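Local coordinates for zona occludens toxin N-terminal domain-containing protein (Neisseria meningitidis MC58, PDB 2R2A), which is the N-terminal, probably nucleotide-binding P-loop domain of a zonula occludens toxin-like membrane protein whose precise function is not established, at residues Thr55-Ser67 and Gln71-Lys83. Numbering follows the deposited sequence.
Sequences TYIETDAKKLPKS and QLSAHDMYEWIKK
Ser-67 sits against Asp-76 and the backbone of Ser-73, and its small hydroxyl can both give and take a hydrogen bond there. Its OG donates to Asp-76 OD1 at a doubtfully short 2.5 Å, while Ser-73 N reaches the same OG at 2.8 Å. The other carboxylate oxygen, Asp-76 OD2, accepts Ser-67 N on its syn side, tilted 31° out of the carboxylate plane and again very short; the two donors probably hold the carboxylate in one rotation. A chi1 of 56° places this group between its own N and carbonyl carbon.

His-75 binds just after strand 55-58. Its NE2 donates to Thr-59 O at 2.6 Å, with the oxygen close to the imidazole plane but the nitrogen well above the carbonyl plane. Ala-61 CB lies over one ring face, a CH-pi contact 3.7 Å from the centroid, where a methyl is small enough to fit closely.

Leu-72, branched and apolar, can touch several neighbours: its CB packs on Ile-57 CG2 at 4.2 Å, and CD1 reaches Thr-55 CG2 and lies over one Trp-80 face. Ile-57 CG2 meets Trp-80 CH2 at 3.7 Å, and its CD1 reaches CE of the selenomethionine Met-77. The strands pair in parallel at Glu-58 and Ser-73: Glu-58 N donates to Leu-72 O and Ala-74 N to Glu-58 O. Short, weakly bonded strand 72-73 is outermost on one side of the chain's mixed sheet and leads into helix 77-80, an outlying part of the P-loop NTPase-like fold of the Zot family.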
# COMPACT_ATOMS: atom_id res chain seq x y z
N THR A 55 -1.72 13.21 3.84
CA THR A 55 -2.91 13.71 3.17
C THR A 55 -3.90 12.58 2.97
O THR A 55 -3.52 11.54 2.43
CB THR A 55 -2.53 14.30 1.82
OG1 THR A 55 -1.59 15.36 2.05
CG2 THR A 55 -3.74 14.81 1.10
N TYR A 56 -5.14 12.79 3.42
CA TYR A 56 -6.21 11.80 3.26
C TYR A 56 -6.64 11.65 1.80
O TYR A 56 -6.85 12.64 1.10
CB TYR A 56 -7.45 12.15 4.11
CG TYR A 56 -8.58 11.14 4.00
CD1 TYR A 56 -9.72 11.43 3.25
CD2 TYR A 56 -8.50 9.89 4.65
CE1 TYR A 56 -10.76 10.52 3.14
CE2 TYR A 56 -9.55 8.96 4.54
CZ TYR A 56 -10.67 9.29 3.78
OH TYR A 56 -11.71 8.40 3.65
N ILE A 57 -6.78 10.39 1.38
CA ILE A 57 -7.41 10.08 0.09
C ILE A 57 -8.68 9.23 0.28
O ILE A 57 -8.68 8.26 1.05
CB ILE A 57 -6.41 9.42 -0.91
CG1 ILE A 57 -5.74 8.16 -0.33
CG2 ILE A 57 -5.35 10.42 -1.31
CD1 ILE A 57 -4.81 7.41 -1.34
N GLU A 58 -9.74 9.62 -0.43
CA GLU A 58 -11.02 8.90 -0.40
C GLU A 58 -11.02 7.72 -1.37
O GLU A 58 -10.82 7.90 -2.58
CB GLU A 58 -12.20 9.84 -0.76
CG GLU A 58 -13.58 9.20 -0.60
CD GLU A 58 -13.72 8.48 0.74
OE1 GLU A 58 -13.70 9.16 1.79
OE2 GLU A 58 -13.80 7.23 0.75
N THR A 59 -11.24 6.53 -0.84
CA THR A 59 -11.26 5.34 -1.68
C THR A 59 -12.67 4.82 -2.03
O THR A 59 -12.80 3.91 -2.88
CB THR A 59 -10.45 4.17 -1.05
OG1 THR A 59 -11.00 3.84 0.22
CG2 THR A 59 -9.00 4.57 -0.88
N ASP A 60 -13.70 5.38 -1.40
CA ASP A 60 -15.08 4.94 -1.69
C ASP A 60 -15.61 5.79 -2.84
O ASP A 60 -15.87 6.98 -2.69
CB ASP A 60 -15.97 5.05 -0.46
CG ASP A 60 -17.40 4.48 -0.69
OD1 ASP A 60 -17.80 4.27 -1.85
OD2 ASP A 60 -18.10 4.25 0.31
N ALA A 61 -15.72 5.17 -4.01
CA ALA A 61 -16.10 5.91 -5.21
C ALA A 61 -17.50 6.53 -5.13
O ALA A 61 -17.79 7.49 -5.84
CB ALA A 61 -15.95 5.04 -6.44
N LYS A 62 -18.37 6.02 -4.27
CA LYS A 62 -19.68 6.64 -4.14
C LYS A 62 -19.56 7.94 -3.34
O LYS A 62 -20.30 8.90 -3.58
CB LYS A 62 -20.72 5.69 -3.55
CG LYS A 62 -22.17 6.08 -3.96
CD LYS A 62 -23.25 5.16 -3.39
CE LYS A 62 -23.50 3.95 -4.29
NZ LYS A 62 -24.86 3.35 -4.06
N LYS A 63 -18.63 7.97 -2.40
CA LYS A 63 -18.43 9.17 -1.60
C LYS A 63 -17.74 10.29 -2.40
O LYS A 63 -18.18 11.44 -2.35
CB LYS A 63 -17.66 8.86 -0.32
CG LYS A 63 -18.47 8.08 0.69
CD LYS A 63 -18.07 8.51 2.08
CE LYS A 63 -18.20 7.37 3.08
NZ LYS A 63 -17.48 7.75 4.32
N LEU A 64 -16.68 9.93 -3.13
CA LEU A 64 -15.98 10.90 -3.98
C LEU A 64 -15.38 10.18 -5.19
O LEU A 64 -14.32 9.60 -5.08
CB LEU A 64 -14.91 11.65 -3.16
CG LEU A 64 -14.19 12.88 -3.72
CD1 LEU A 64 -15.07 14.13 -3.67
CD2 LEU A 64 -12.88 13.13 -2.97
N PRO A 65 -16.05 10.24 -6.35
CA PRO A 65 -15.53 9.52 -7.52
C PRO A 65 -14.43 10.28 -8.26
O PRO A 65 -13.63 9.67 -8.99
CB PRO A 65 -16.75 9.35 -8.42
CG PRO A 65 -17.65 10.53 -8.07
CD PRO A 65 -17.31 10.96 -6.65
N LYS A 66 -14.43 11.61 -8.10
CA LYS A 66 -13.43 12.52 -8.68
C LYS A 66 -12.91 13.44 -7.58
O LYS A 66 -13.64 13.73 -6.64
CB LYS A 66 -14.07 13.41 -9.77
CG LYS A 66 -14.64 12.67 -10.98
CD LYS A 66 -15.18 13.65 -12.05
CE LYS A 66 -15.84 12.88 -13.20
NZ LYS A 66 -16.48 13.75 -14.23
N SER A 67 -11.68 13.92 -7.74
CA SER A 67 -11.12 14.94 -6.87
C SER A 67 -11.69 16.34 -7.17
O SER A 67 -12.30 16.58 -8.22
CB SER A 67 -9.58 14.95 -6.97
OG SER A 67 -9.05 13.69 -6.55
N GLN A 71 -10.79 18.17 -1.96
CA GLN A 71 -10.57 16.79 -1.47
C GLN A 71 -10.10 15.88 -2.58
O GLN A 71 -10.52 16.04 -3.75
CB GLN A 71 -11.84 16.18 -0.86
CG GLN A 71 -12.68 17.14 -0.04
CD GLN A 71 -14.15 16.83 -0.16
OE1 GLN A 71 -14.61 15.75 0.24
NE2 GLN A 71 -14.91 17.75 -0.75
N LEU A 72 -9.24 14.94 -2.21
CA LEU A 72 -8.68 14.01 -3.16
C LEU A 72 -9.39 12.66 -3.10
O LEU A 72 -9.65 12.10 -2.03
CB LEU A 72 -7.19 13.79 -2.92
CG LEU A 72 -6.19 14.90 -3.18
CD1 LEU A 72 -4.81 14.30 -2.89
CD2 LEU A 72 -6.26 15.42 -4.61
N SER A 73 -9.70 12.16 -4.29
CA SER A 73 -10.23 10.83 -4.44
C SER A 73 -9.08 9.94 -4.87
O SER A 73 -8.22 10.37 -5.66
CB SER A 73 -11.33 10.83 -5.50
OG SER A 73 -11.73 9.50 -5.79
N ALA A 74 -9.06 8.69 -4.39
CA ALA A 74 -8.06 7.75 -4.88
C ALA A 74 -8.34 7.42 -6.35
O ALA A 74 -7.46 6.91 -7.06
CB ALA A 74 -8.05 6.45 -4.03
N HIS A 75 -9.57 7.72 -6.79
CA HIS A 75 -10.06 7.23 -8.07
C HIS A 75 -9.56 8.00 -9.28
O HIS A 75 -9.55 7.46 -10.38
CB HIS A 75 -11.58 7.01 -8.05
CG HIS A 75 -11.99 5.95 -7.07
ND1 HIS A 75 -12.03 4.61 -7.40
CD2 HIS A 75 -12.33 6.03 -5.77
CE1 HIS A 75 -12.39 3.91 -6.33
NE2 HIS A 75 -12.56 4.75 -5.33
N ASP A 76 -9.14 9.25 -9.09
CA ASP A 76 -8.48 9.96 -10.17
C ASP A 76 -7.03 10.30 -9.81
O ASP A 76 -6.55 11.36 -10.17
CB ASP A 76 -9.26 11.21 -10.59
CG ASP A 76 -9.51 12.17 -9.44
OD1 ASP A 76 -9.03 11.93 -8.31
OD2 ASP A 76 -10.20 13.18 -9.68
N MSE A 77 -6.36 9.37 -9.11
CA MSE A 77 -4.96 9.52 -8.75
C MSE A 77 -4.10 9.74 -9.98
O MSE A 77 -3.12 10.47 -9.93
CB MSE A 77 -4.47 8.27 -8.01
CG MSE A 77 -3.12 8.45 -7.28
SE MSE A 77 -2.68 6.83 -6.27
CE MSE A 77 -4.06 6.92 -4.92
N TYR A 78 -4.48 9.10 -11.08
CA TYR A 78 -3.77 9.24 -12.33
C TYR A 78 -3.65 10.73 -12.75
O TYR A 78 -2.73 11.09 -13.46
CB TYR A 78 -4.42 8.40 -13.44
CG TYR A 78 -5.78 8.88 -13.89
CD1 TYR A 78 -6.95 8.47 -13.23
CD2 TYR A 78 -5.91 9.73 -15.00
CE1 TYR A 78 -8.21 8.91 -13.66
CE2 TYR A 78 -7.16 10.17 -15.41
CZ TYR A 78 -8.29 9.76 -14.75
OH TYR A 78 -9.51 10.22 -15.18
N GLU A 79 -4.59 11.56 -12.28
CA GLU A 79 -4.58 12.99 -12.60
C GLU A 79 -3.66 13.75 -11.64
O GLU A 79 -2.58 14.19 -12.05
CB GLU A 79 -6.00 13.58 -12.56
CG GLU A 79 -6.91 13.18 -13.73
CD GLU A 79 -8.20 14.02 -13.82
OE1 GLU A 79 -9.09 13.70 -14.64
OE2 GLU A 79 -8.32 15.03 -13.08
N TRP A 80 -4.07 13.90 -10.38
CA TRP A 80 -3.33 14.69 -9.40
C TRP A 80 -1.93 14.18 -9.01
O TRP A 80 -1.13 14.98 -8.53
CB TRP A 80 -4.16 14.93 -8.14
CG TRP A 80 -4.74 13.70 -7.46
CD1 TRP A 80 -5.98 13.18 -7.67
CD2 TRP A 80 -4.13 12.89 -6.43
NE1 TRP A 80 -6.18 12.09 -6.86
CE2 TRP A 80 -5.07 11.89 -6.09
CE3 TRP A 80 -2.88 12.90 -5.78
CZ2 TRP A 80 -4.81 10.90 -5.11
CZ3 TRP A 80 -2.62 11.93 -4.81
CH2 TRP A 80 -3.58 10.93 -4.49
N ILE A 81 -1.65 12.88 -9.17
CA ILE A 81 -0.32 12.35 -8.84
C ILE A 81 0.82 12.93 -9.71
O ILE A 81 1.99 12.94 -9.30
CB ILE A 81 -0.26 10.78 -8.79
CG1 ILE A 81 0.81 10.29 -7.82
CG2 ILE A 81 0.03 10.19 -10.15
CD1 ILE A 81 0.49 10.47 -6.32
N LYS A 82 0.46 13.44 -10.90
CA LYS A 82 1.44 13.95 -11.85
C LYS A 82 1.79 15.42 -11.62
O LYS A 82 2.71 15.97 -12.25
CB LYS A 82 0.99 13.68 -13.30
CG LYS A 82 0.36 12.29 -13.41
CD LYS A 82 0.59 11.57 -14.72
CE LYS A 82 0.29 10.06 -14.50
NZ LYS A 82 -0.24 9.35 -15.71
N LYS A 83 1.07 16.06 -10.70
CA LYS A 83 1.34 17.47 -10.42
C LYS A 83 2.50 17.71 -9.47
O LYS A 83 2.61 17.05 -8.43
CB LYS A 83 0.08 18.25 -10.03
CG LYS A 83 -0.58 17.96 -8.70
CD LYS A 83 -1.94 18.68 -8.71
CE LYS A 83 -2.84 18.27 -7.55
NZ LYS A 83 -4.29 18.43 -7.90
O HOH W 1 -7.62 14.98 0.46